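Local coordinates for protein DNA polymerase (Pyrobaculum calidifontis, PDB 5MDN) that probably copies DNA as a family B replicative polymerase, adding deoxyribonucleotides from their triphosphates to a growing strand and releasing diphosphate, at residues G715-R728 and Y732-Y746. Numbering follows the deposited sequence.
Sequences GYVIVRGPGKVSER and YIFVDDASKVDVDYY
The backbone N of Asp742 reaches the carbonyl O of Ile718 in a weak hydrogen bond of 3.4 Å, and the backbone N of Ile718 in turn makes a weak bond of 3.5 Å to Tyr746 OH. One residue of strand 716-718 is thus loosely tied through both its N-H and its C=O to the start of helix 743-756. The Ile718 side chain lies across the face of Tyr745: CG1 sits 3.8 Å from the ring centroid, almost on the ring normal, a CH-pi contact for which a branched aliphatic and a flat aromatic are well matched. With its CG anti to the backbone N (chi1 -177°), Tyr745 lays its ring against Ile718, while its hydroxyl bonds to Lys749 one turn on. The other branch of Ile718, CG2, rests 3.6 Å from Asp742 CB. Asp742 is the N-cap residue, its backbone O accepting from Tyr745 N; an acid here probably favours the helix dipole, while OD2 forms a long salt bridge of 3.9 Å with Arg728 NH2, their planar groups turned 79° apart. One residue earlier in the strand, beta-branched Val717 suits the apolar surroundings: CG1 touches Val741 CG1 at 3.7 Å and, in another direction, the Tyr746 ring edge near its hydroxyl. The arrangement is a beta hairpin, 716-718 with 729-731, followed by a loop that returns to set the helix start against the first strand, probably in the polymerase thumb.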
ATOM      1  N   GLY A 715      18.802  13.759 -15.766  1.00134.36           N
ATOM      2  CA  GLY A 715      20.107  13.344 -15.291  1.00135.15           C
ATOM      3  C   GLY A 715      21.215  14.273 -15.745  1.00130.51           C
ATOM      4  O   GLY A 715      21.689  14.157 -16.879  1.00127.01           O
ATOM      5  N   TYR A 716      21.636  15.199 -14.886  1.00139.58           N
ATOM      6  CA  TYR A 716      22.620  16.204 -15.263  1.00131.95           C
ATOM      7  C   TYR A 716      23.767  16.250 -14.261  1.00125.18           C
ATOM      8  O   TYR A 716      23.627  15.862 -13.098  1.00121.50           O
ATOM      9  CB  TYR A 716      21.972  17.589 -15.393  1.00127.03           C
ATOM     10  CG  TYR A 716      21.369  18.137 -14.118  1.00126.67           C
ATOM     11  CD1 TYR A 716      22.142  18.843 -13.203  1.00126.23           C
ATOM     12  CD2 TYR A 716      20.021  17.960 -13.837  1.00127.86           C
ATOM     13  CE1 TYR A 716      21.588  19.350 -12.041  1.00127.16           C
ATOM     14  CE2 TYR A 716      19.459  18.465 -12.679  1.00129.12           C
ATOM     15  CZ  TYR A 716      20.249  19.158 -11.785  1.00131.62           C
ATOM     16  OH  TYR A 716      19.696  19.663 -10.630  1.00136.53           O
ATOM     17  N   VAL A 717      24.913  16.734 -14.740  1.00119.10           N
ATOM     18  CA  VAL A 717      26.104  16.934 -13.923  1.00123.72           C
ATOM     19  C   VAL A 717      26.622  18.348 -14.161  1.00128.27           C
ATOM     20  O   VAL A 717      26.685  18.810 -15.307  1.00143.48           O
ATOM     21  CB  VAL A 717      27.199  15.893 -14.243  1.00121.69           C
ATOM     22  CG1 VAL A 717      28.421  16.113 -13.366  1.00118.22           C
ATOM     23  CG2 VAL A 717      26.663  14.479 -14.071  1.00123.85           C
ATOM     24  N   ILE A 718      26.992  19.032 -13.083  1.00132.38           N
ATOM     25  CA  ILE A 718      27.560  20.373 -13.183  1.00127.35           C
ATOM     26  C   ILE A 718      29.037  20.266 -13.547  1.00123.09           C
ATOM     27  O   ILE A 718      29.786  19.489 -12.944  1.00112.24           O
ATOM     28  CB  ILE A 718      27.353  21.158 -11.876  1.00126.72           C
ATOM     29  CG1 ILE A 718      25.899  21.633 -11.739  1.00125.92           C
ATOM     30  CG2 ILE A 718      28.304  22.343 -11.791  1.00127.30           C
ATOM     31  CD1 ILE A 718      24.893  20.562 -11.378  1.00124.56           C
ATOM     32  N   VAL A 719      29.461  21.062 -14.530  1.00126.50           N
ATOM     33  CA  VAL A 719      30.805  21.015 -15.090  1.00126.70           C
ATOM     34  C   VAL A 719      31.403  22.414 -15.022  1.00130.49           C
ATOM     35  O   VAL A 719      30.681  23.415 -15.017  1.00126.20           O
ATOM     36  CB  VAL A 719      30.796  20.481 -16.545  1.00124.76           C
ATOM     37  CG1 VAL A 719      32.210  20.255 -17.060  1.00121.12           C
ATOM     38  CG2 VAL A 719      29.982  19.196 -16.637  1.00126.26           C
ATOM     39  N   ARG A 720      32.733  22.482 -14.957  1.00124.93           N
ATOM     40  CA  ARG A 720      33.402  23.771 -14.848  1.00129.79           C
ATOM     41  C   ARG A 720      33.149  24.623 -16.084  1.00142.19           C
ATOM     42  O   ARG A 720      32.954  24.118 -17.194  1.00150.20           O
ATOM     43  CB  ARG A 720      34.915  23.602 -14.683  1.00123.64           C
ATOM     44  CG  ARG A 720      35.589  22.898 -15.852  1.00120.43           C
ATOM     45  CD  ARG A 720      37.102  22.877 -15.706  1.00118.31           C
ATOM     46  NE  ARG A 720      37.562  22.163 -14.521  1.00119.25           N
ATOM     47  CZ  ARG A 720      38.122  22.762 -13.475  1.00119.96           C
ATOM     48  NH1 ARG A 720      38.286  24.077 -13.477  1.00119.33           N
ATOM     49  NH2 ARG A 720      38.523  22.050 -12.430  1.00117.76           N
ATOM     50  N   GLY A 721      33.152  25.936 -15.878  1.00139.22           N
ATOM     51  CA  GLY A 721      32.995  26.877 -16.958  1.00144.35           C
ATOM     52  C   GLY A 721      32.371  28.180 -16.508  1.00149.12           C
ATOM     53  O   GLY A 721      31.796  28.284 -15.421  1.00149.30           O
ATOM     54  N   PRO A 722      32.477  29.207 -17.352  1.00150.69           N
ATOM     55  CA  PRO A 722      31.885  30.515 -17.034  1.00149.06           C
ATOM     56  C   PRO A 722      30.386  30.516 -17.312  1.00148.22           C
ATOM     57  O   PRO A 722      29.958  30.237 -18.433  1.00144.48           O
ATOM     58  CB  PRO A 722      32.635  31.480 -17.963  1.00149.43           C
ATOM     59  CG  PRO A 722      33.174  30.646 -19.068  1.00150.57           C
ATOM     60  CD  PRO A 722      33.165  29.200 -18.655  1.00152.13           C
ATOM     61  N   GLY A 723      29.587  30.815 -16.292  1.00155.62           N
ATOM     62  CA  GLY A 723      28.149  30.898 -16.507  1.00151.05           C
ATOM     63  C   GLY A 723      27.401  31.299 -15.249  1.00148.35           C
ATOM     64  O   GLY A 723      27.990  31.449 -14.172  1.00141.12           O
ATOM     65  N   LYS A 724      26.078  31.480 -15.425  1.00151.04           N
ATOM     66  CA  LYS A 724      25.105  31.868 -14.412  1.00152.51           C
ATOM     67  C   LYS A 724      24.931  30.761 -13.394  1.00158.26           C
ATOM     68  O   LYS A 724      25.370  29.634 -13.577  1.00153.83           O
ATOM     69  CB  LYS A 724      23.741  32.146 -15.056  1.00148.56           C
ATOM     70  CG  LYS A 724      22.594  32.637 -14.188  1.00143.02           C
ATOM     71  CD  LYS A 724      22.761  34.019 -13.606  1.00137.70           C
ATOM     72  CE  LYS A 724      21.359  34.496 -13.198  1.00134.35           C
ATOM     73  NZ  LYS A 724      20.785  33.522 -12.214  1.00131.53           N
ATOM     74  N   VAL A 725      24.290  31.108 -12.284  1.00154.60           N
ATOM     75  CA  VAL A 725      24.088  30.131 -11.223  1.00154.20           C
ATOM     76  C   VAL A 725      23.269  28.975 -11.775  1.00153.58           C
ATOM     77  O   VAL A 725      22.296  29.185 -12.506  1.00154.86           O
ATOM     78  CB  VAL A 725      23.427  30.784  -9.997  1.00149.81           C
ATOM     79  CG1 VAL A 725      24.247  31.950  -9.494  1.00145.03           C
ATOM     80  CG2 VAL A 725      22.073  31.305 -10.404  1.00147.68           C
ATOM     81  N   SER A 726      23.698  27.744 -11.483  1.00158.05           N
ATOM     82  CA  SER A 726      23.002  26.524 -11.895  1.00153.19           C
ATOM     83  C   SER A 726      23.037  26.268 -13.400  1.00147.69           C
ATOM     84  O   SER A 726      22.577  25.215 -13.847  1.00139.54           O
ATOM     85  CB  SER A 726      21.544  26.540 -11.417  1.00153.69           C
ATOM     86  OG  SER A 726      20.840  27.588 -12.064  1.00153.21           O
ATOM     87  N   GLU A 727      23.564  27.197 -14.200  1.00147.43           N
ATOM     88  CA  GLU A 727      23.477  27.061 -15.665  1.00148.05           C
ATOM     89  C   GLU A 727      24.698  26.389 -16.289  1.00147.66           C
ATOM     90  O   GLU A 727      25.124  26.735 -17.396  1.00145.12           O
ATOM     91  CB  GLU A 727      23.202  28.409 -16.326  1.00149.66           C
ATOM     92  CG  GLU A 727      22.077  29.210 -15.683  1.00151.86           C
ATOM     93  CD  GLU A 727      20.840  28.379 -15.345  1.00150.85           C
ATOM     94  OE1 GLU A 727      20.473  27.463 -16.116  1.00143.88           O
ATOM     95  OE2 GLU A 727      20.230  28.644 -14.290  1.00151.46           O
ATOM     96  N   ARG A 728      25.266  25.399 -15.603  1.00149.79           N
ATOM     97  CA  ARG A 728      26.392  24.628 -16.117  1.00144.60           C
ATOM     98  C   ARG A 728      26.098  23.136 -16.024  1.00136.93           C
ATOM     99  O   ARG A 728      27.012  22.323 -15.863  1.00120.94           O
ATOM    100  CB  ARG A 728      27.682  24.961 -15.369  1.00144.18           C
ATOM    101  CG  ARG A 728      28.255  26.347 -15.631  1.00143.94           C
ATOM    102  CD  ARG A 728      27.610  27.403 -14.748  1.00145.48           C
ATOM    103  NE  ARG A 728      27.329  26.901 -13.405  1.00146.71           N
ATOM    104  CZ  ARG A 728      28.221  26.850 -12.420  1.00147.57           C
ATOM    105  NH1 ARG A 728      29.465  27.263 -12.624  1.00148.91           N
ATOM    106  NH2 ARG A 728      27.871  26.381 -11.231  1.00145.33           N
ATOM    107  N   TYR A 732      24.835  13.693 -18.591  1.00126.00           N
ATOM    108  CA  TYR A 732      25.927  12.796 -18.229  1.00124.11           C
ATOM    109  C   TYR A 732      26.503  12.020 -19.405  1.00125.80           C
ATOM    110  O   TYR A 732      27.551  11.386 -19.245  1.00123.18           O
ATOM    111  CB  TYR A 732      25.457  11.814 -17.153  1.00120.88           C
ATOM    112  CG  TYR A 732      24.663  10.634 -17.674  1.00118.80           C
ATOM    113  CD1 TYR A 732      23.303  10.745 -17.935  1.00118.74           C
ATOM    114  CD2 TYR A 732      25.270   9.400 -17.882  1.00115.54           C
ATOM    115  CE1 TYR A 732      22.574   9.667 -18.402  1.00117.14           C
ATOM    116  CE2 TYR A 732      24.549   8.318 -18.350  1.00113.98           C
ATOM    117  CZ  TYR A 732      23.202   8.456 -18.609  1.00114.87           C
ATOM    118  OH  TYR A 732      22.482   7.379 -19.074  1.00115.70           O
ATOM    119  N   ILE A 733      25.859  12.047 -20.576  1.00128.25           N
ATOM    120  CA  ILE A 733      26.396  11.350 -21.743  1.00129.72           C
ATOM    121  C   ILE A 733      27.327  12.237 -22.556  1.00132.39           C
ATOM    122  O   ILE A 733      28.037  11.738 -23.442  1.00128.51           O
ATOM    123  CB  ILE A 733      25.243  10.818 -22.622  1.00128.31           C
ATOM    124  CG1 ILE A 733      25.756   9.830 -23.676  1.00129.18           C
ATOM    125  CG2 ILE A 733      24.494  11.967 -23.281  1.00124.62           C
ATOM    126  CD1 ILE A 733      26.599   8.706 -23.102  1.00129.08           C
ATOM    127  N   PHE A 734      27.380  13.531 -22.259  1.00138.17           N
ATOM    128  CA  PHE A 734      28.152  14.472 -23.051  1.00134.68           C
ATOM    129  C   PHE A 734      29.482  14.851 -22.411  1.00137.87           C
ATOM    130  O   PHE A 734      30.200  15.693 -22.961  1.00146.08           O
ATOM    131  CB  PHE A 734      27.303  15.713 -23.330  1.00131.78           C
ATOM    132  CG  PHE A 734      26.023  15.401 -24.055  1.00130.19           C
ATOM    133  CD1 PHE A 734      26.045  14.634 -25.216  1.00128.92           C
ATOM    134  CD2 PHE A 734      24.803  15.849 -23.565  1.00129.65           C
ATOM    135  CE1 PHE A 734      24.880  14.332 -25.884  1.00130.59           C
ATOM    136  CE2 PHE A 734      23.629  15.553 -24.222  1.00128.64           C
ATOM    137  CZ  PHE A 734      23.664  14.792 -25.388  1.00129.51           C
ATOM    138  N   VAL A 735      29.824  14.263 -21.264  1.00136.45           N
ATOM    139  CA  VAL A 735      31.169  14.403 -20.720  1.00136.95           C
ATOM    140  C   VAL A 735      31.999  13.332 -21.414  1.00143.98           C
ATOM    141  O   VAL A 735      32.037  12.174 -20.983  1.00140.20           O
ATOM    142  CB  VAL A 735      31.193  14.254 -19.188  1.00131.36           C
ATOM    143  CG1 VAL A 735      32.615  14.387 -18.664  1.00128.61           C
ATOM    144  CG2 VAL A 735      30.284  15.292 -18.546  1.00130.19           C
ATOM    145  N   ASP A 736      32.659  13.718 -22.507  1.00143.53           N
ATOM    146  CA  ASP A 736      33.377  12.783 -23.372  1.00145.05           C
ATOM    147  C   ASP A 736      34.687  12.325 -22.734  1.00150.80           C
ATOM    148  O   ASP A 736      35.775  12.819 -23.045  1.00154.04           O
ATOM    149  CB  ASP A 736      33.619  13.420 -24.737  1.00140.72           C
ATOM    150  CG  ASP A 736      34.270  14.788 -24.639  1.00136.04           C
ATOM    151  OD1 ASP A 736      34.013  15.501 -23.642  1.00130.84           O
ATOM    152  OD2 ASP A 736      35.030  15.148 -25.565  1.00134.10           O
ATOM    153  N   ASP A 737      34.573  11.330 -21.851  1.00150.58           N
ATOM    154  CA  ASP A 737      35.725  10.725 -21.178  1.00148.06           C
ATOM    155  C   ASP A 737      36.674  11.775 -20.608  1.00149.30           C
ATOM    156  O   ASP A 737      37.895  11.619 -20.635  1.00150.13           O
ATOM    157  CB  ASP A 737      36.470   9.802 -22.142  1.00145.09           C
ATOM    158  CG  ASP A 737      35.633   8.611 -22.576  1.00142.29           C
ATOM    159  OD1 ASP A 737      34.953   8.018 -21.718  1.00141.68           O
ATOM    160  OD2 ASP A 737      35.656   8.266 -23.776  1.00135.82           O
ATOM    161  N   ALA A 738      36.110  12.856 -20.074  1.00144.52           N
ATOM    162  CA  ALA A 738      36.929  13.954 -19.581  1.00139.29           C
ATOM    163  C   ALA A 738      37.200  13.849 -18.090  1.00139.65           C
ATOM    164  O   ALA A 738      38.360  13.882 -17.664  1.00144.11           O
ATOM    165  CB  ALA A 738      36.249  15.291 -19.900  1.00135.45           C
ATOM    166  N   SER A 739      36.139  13.705 -17.299  1.00139.31           N
ATOM    167  CA  SER A 739      36.213  13.660 -15.841  1.00133.01           C
ATOM    168  C   SER A 739      36.807  14.950 -15.282  1.00131.92           C
ATOM    169  O   SER A 739      37.609  14.934 -14.347  1.00132.25           O
ATOM    170  CB  SER A 739      37.004  12.438 -15.364  1.00129.16           C
ATOM    171  OG  SER A 739      36.479  11.238 -15.907  1.00125.63           O
ATOM    172  N   LYS A 740      36.409  16.081 -15.860  1.00132.70           N
ATOM    173  CA  LYS A 740      36.676  17.409 -15.303  1.00133.09           C
ATOM    174  C   LYS A 740      35.346  18.015 -14.864  1.00139.84           C
ATOM    175  O   LYS A 740      34.582  18.532 -15.686  1.00139.63           O
ATOM    176  CB  LYS A 740      37.436  18.283 -16.292  1.00128.90           C
ATOM    177  CG  LYS A 740      38.943  18.040 -16.256  1.00123.93           C
ATOM    178  CD  LYS A 740      39.331  16.733 -16.916  1.00119.55           C
ATOM    179  CE  LYS A 740      40.801  16.409 -16.703  1.00116.50           C
ATOM    180  NZ  LYS A 740      41.109  15.031 -17.176  1.00115.48           N
ATOM    181  N   VAL A 741      35.045  17.852 -13.579  1.00129.38           N
ATOM    182  CA  VAL A 741      33.753  18.175 -12.989  1.00132.92           C
ATOM    183  C   VAL A 741      33.924  19.291 -11.963  1.00128.11           C
ATOM    184  O   VAL A 741      34.915  19.317 -11.226  1.00124.60           O
ATOM    185  CB  VAL A 741      33.109  16.922 -12.369  1.00136.01           C
ATOM    186  CG1 VAL A 741      31.695  17.217 -11.915  1.00134.24           C
ATOM    187  CG2 VAL A 741      33.123  15.782 -13.381  1.00134.65           C
ATOM    188  N   ASP A 742      32.959  20.212 -11.913  1.00133.37           N
ATOM    189  CA  ASP A 742      33.010  21.317 -10.954  1.00128.20           C
ATOM    190  C   ASP A 742      32.886  20.752  -9.546  1.00121.25           C
ATOM    191  O   ASP A 742      31.794  20.691  -8.973  1.00115.80           O
ATOM    192  CB  ASP A 742      31.902  22.340 -11.217  1.00129.56           C
ATOM    193  CG  ASP A 742      31.988  23.550 -10.293  1.00125.17           C
ATOM    194  OD1 ASP A 742      33.029  23.723  -9.623  1.00120.14           O
ATOM    195  OD2 ASP A 742      31.011  24.326 -10.231  1.00122.43           O
ATOM    196  N   VAL A 743      34.022  20.335  -8.984  1.00118.11           N
ATOM    197  CA  VAL A 743      34.036  19.744  -7.649  1.00119.19           C
ATOM    198  C   VAL A 743      33.588  20.754  -6.599  1.00117.22           C
ATOM    199  O   VAL A 743      32.952  20.383  -5.606  1.00121.40           O
ATOM    200  CB  VAL A 743      35.437  19.165  -7.350  1.00123.18           C
ATOM    201  CG1 VAL A 743      36.265  20.096  -6.463  1.00125.26           C
ATOM    202  CG2 VAL A 743      35.317  17.795  -6.730  1.00126.50           C
ATOM    203  N   ASP A 744      33.902  22.039  -6.796  1.00123.31           N
ATOM    204  CA  ASP A 744      33.509  23.060  -5.829  1.00123.58           C
ATOM    205  C   ASP A 744      31.998  23.107  -5.643  1.00122.29           C
ATOM    206  O   ASP A 744      31.516  23.475  -4.566  1.00129.93           O
ATOM    207  CB  ASP A 744      34.037  24.423  -6.269  1.00120.71           C
ATOM    208  CG  ASP A 744      35.551  24.485  -6.289  1.00116.87           C
ATOM    209  OD1 ASP A 744      36.191  23.436  -6.062  1.00113.15           O
ATOM    210  OD2 ASP A 744      36.102  25.578  -6.534  1.00110.83           O
ATOM    211  N   TYR A 745      31.236  22.740  -6.674  1.00124.42           N
ATOM    212  CA  TYR A 745      29.786  22.646  -6.530  1.00124.11           C
ATOM    213  C   TYR A 745      29.406  21.495  -5.605  1.00130.92           C
ATOM    214  O   TYR A 745      28.637  21.677  -4.652  1.00133.11           O
ATOM    215  CB  TYR A 745      29.149  22.459  -7.910  1.00119.31           C
ATOM    216  CG  TYR A 745      27.632  22.418  -7.933  1.00113.49           C
ATOM    217  CD1 TYR A 745      26.934  21.262  -7.599  1.00111.63           C
ATOM    218  CD2 TYR A 745      26.902  23.521  -8.357  1.00113.57           C
ATOM    219  CE1 TYR A 745      25.552  21.227  -7.635  1.00112.41           C
ATOM    220  CE2 TYR A 745      25.522  23.490  -8.411  1.00116.13           C
ATOM    221  CZ  TYR A 745      24.851  22.342  -8.044  1.00113.61           C
ATOM    222  OH  TYR A 745      23.476  22.311  -8.089  1.00105.96           O
ATOM    223  N   TYR A 746      29.939  20.300  -5.871  1.00121.97           N
ATOM    224  CA  TYR A 746      29.502  19.104  -5.160  1.00119.99           C
ATOM    225  C   TYR A 746      29.970  19.053  -3.712  1.00115.87           C
ATOM    226  O   TYR A 746      29.341  18.364  -2.904  1.00117.08           O
ATOM    227  CB  TYR A 746      29.972  17.858  -5.910  1.00120.70           C
ATOM    228  CG  TYR A 746      29.132  17.559  -7.128  1.00125.66           C
ATOM    229  CD1 TYR A 746      27.790  17.914  -7.165  1.00127.35           C
ATOM    230  CD2 TYR A 746      29.675  16.937  -8.244  1.00124.69           C
ATOM    231  CE1 TYR A 746      27.010  17.652  -8.273  1.00123.35           C
ATOM    232  CE2 TYR A 746      28.901  16.671  -9.360  1.00122.73           C
ATOM    233  CZ  TYR A 746      27.569  17.030  -9.367  1.00121.29           C
ATOM    234  OH  TYR A 746      26.789  16.770 -10.470  1.00117.74           O
TER